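Local atomic coordinates of putative epimerase (Burkholderia cenocepacia, PDB entry 4LW8), a protein that probably acts as an NAD(P)-dependent sugar-nucleotide epimerase or dehydratase in the biosynthesis of the lipopolysaccharide O-antigen of the bacterial outer membrane. Residues Thr30-Ala35 and Pro56-Phe61. Numbering follows the deposited sequence.
Sequences TGRYMA and PADPAF
Arg32, on the first helix of the Rossmann fold (residues 29-40), reaches across to Asp58, Ala60 and Phe61 in the loop that joins strands 44-49 and 65-68. The polar part is a salt bridge: Arg32 NH1 lies 2.6 Å from Asp58 OD2, yet as a hydrogen bond it is weak, bent to 125° at the hydrogen. Guanidinium and carboxylate planes stand 80° apart, so the two groups do not pair side by side, and OD2 meets the guanidinium obliquely. Arg32 NH2 has a second partner in the carbonyl oxygen of Val191, which also receives a hydrogen bond from Tyr33 OH; the arginine thus spans two loops.

The apolar part runs along the arginine stem. With CG anti to the backbone N (chi1 173°), CB and CG lie alongside Phe61 and Ala60. Arg32 CB rests 3.7 Å from Phe61 CZ, at an oblique angle to the ring, while Arg32 CG lies 3.9 Å from the methyl CB of Ala60. Arg32 CD then passes 3.2 Å from Asp58 OD2, and after the bend at chi3 NH1 returns to that oxygen. The buried Phe61 also touches Thr27, just ahead of the helix.

Within the loop, an Asx turn orients the acid. The backbone N of Ala60 donates a nearly straight 3.0 Å bond to Asp58 OD1, coming to the anti side of this oxygen, somewhat tilted from the carboxylate plane, and leaving OD2 to face Arg32 NH1.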
# COMPACT_ATOMS: atom_id res chain seq x y z
N THR A 30 20.74 7.00 -10.36
CA THR A 30 20.54 5.74 -11.07
C THR A 30 20.27 5.97 -12.55
O THR A 30 20.78 5.24 -13.41
CB THR A 30 19.36 4.96 -10.45
OG1 THR A 30 19.64 4.73 -9.06
CG2 THR A 30 19.18 3.62 -11.15
N GLY A 31 19.49 7.00 -12.85
CA GLY A 31 19.14 7.34 -14.22
C GLY A 31 20.35 7.58 -15.12
O GLY A 31 20.34 7.20 -16.27
N ARG A 32 21.38 8.21 -14.58
CA ARG A 32 22.58 8.49 -15.37
C ARG A 32 23.21 7.21 -15.92
O ARG A 32 23.64 7.17 -17.06
CB ARG A 32 23.60 9.27 -14.55
CG ARG A 32 24.93 9.44 -15.28
CD ARG A 32 25.79 10.52 -14.67
NE ARG A 32 26.35 10.11 -13.38
CZ ARG A 32 27.52 10.52 -12.91
NH1 ARG A 32 28.29 11.34 -13.63
NH2 ARG A 32 27.95 10.10 -11.73
N TYR A 33 23.28 6.19 -15.08
CA TYR A 33 23.78 4.89 -15.48
C TYR A 33 22.77 4.10 -16.34
O TYR A 33 23.17 3.38 -17.25
CB TYR A 33 24.17 4.10 -14.23
CG TYR A 33 25.33 4.76 -13.53
CD1 TYR A 33 26.64 4.56 -13.96
CD2 TYR A 33 25.12 5.63 -12.47
CE1 TYR A 33 27.70 5.18 -13.34
CE2 TYR A 33 26.18 6.25 -11.83
CZ TYR A 33 27.47 6.02 -12.28
OH TYR A 33 28.53 6.64 -11.67
N MET A 34 21.47 4.24 -16.07
CA MET A 34 20.45 3.56 -16.87
C MET A 34 20.51 4.07 -18.31
O MET A 34 20.34 3.31 -19.27
CB MET A 34 19.05 3.79 -16.30
CG MET A 34 18.00 2.83 -16.85
SD MET A 34 18.29 1.14 -16.32
CE MET A 34 18.48 0.30 -17.90
N ALA A 35 20.77 5.36 -18.44
CA ALA A 35 20.88 5.99 -19.75
C ALA A 35 22.01 5.34 -20.58
O ALA A 35 21.80 4.95 -21.72
CB ALA A 35 21.11 7.48 -19.59
N PRO A 56 20.76 19.82 -16.51
CA PRO A 56 21.93 19.01 -16.15
C PRO A 56 23.17 19.34 -16.97
O PRO A 56 23.08 19.61 -18.17
CB PRO A 56 21.46 17.57 -16.43
CG PRO A 56 20.43 17.73 -17.47
CD PRO A 56 19.72 19.02 -17.19
N ALA A 57 24.33 19.35 -16.31
CA ALA A 57 25.60 19.67 -16.96
C ALA A 57 26.35 18.42 -17.44
O ALA A 57 27.15 18.48 -18.38
CB ALA A 57 26.48 20.47 -16.01
N ASP A 58 26.07 17.29 -16.79
CA ASP A 58 26.72 16.01 -17.09
C ASP A 58 26.63 15.60 -18.56
O ASP A 58 25.54 15.54 -19.12
CB ASP A 58 26.12 14.92 -16.21
CG ASP A 58 27.05 13.73 -16.04
OD1 ASP A 58 27.58 13.20 -17.04
OD2 ASP A 58 27.24 13.32 -14.88
N PRO A 59 27.77 15.30 -19.18
CA PRO A 59 27.84 14.90 -20.59
C PRO A 59 27.10 13.60 -20.90
O PRO A 59 26.86 13.31 -22.07
CB PRO A 59 29.34 14.70 -20.82
CG PRO A 59 29.99 15.54 -19.77
CD PRO A 59 29.11 15.39 -18.58
N ALA A 60 26.78 12.83 -19.87
CA ALA A 60 26.04 11.58 -20.06
C ALA A 60 24.65 11.84 -20.63
O ALA A 60 24.04 10.94 -21.21
CB ALA A 60 25.94 10.83 -18.74
N PHE A 61 24.16 13.06 -20.46
CA PHE A 61 22.81 13.40 -20.91
C PHE A 61 22.80 14.16 -22.23
O PHE A 61 21.75 14.64 -22.66
CB PHE A 61 22.10 14.20 -19.82
CG PHE A 61 22.01 13.47 -18.52
CD1 PHE A 61 21.30 12.30 -18.42
CD2 PHE A 61 22.68 13.94 -17.40
CE1 PHE A 61 21.24 11.61 -17.23
CE2 PHE A 61 22.62 13.26 -16.21
CZ PHE A 61 21.90 12.09 -16.13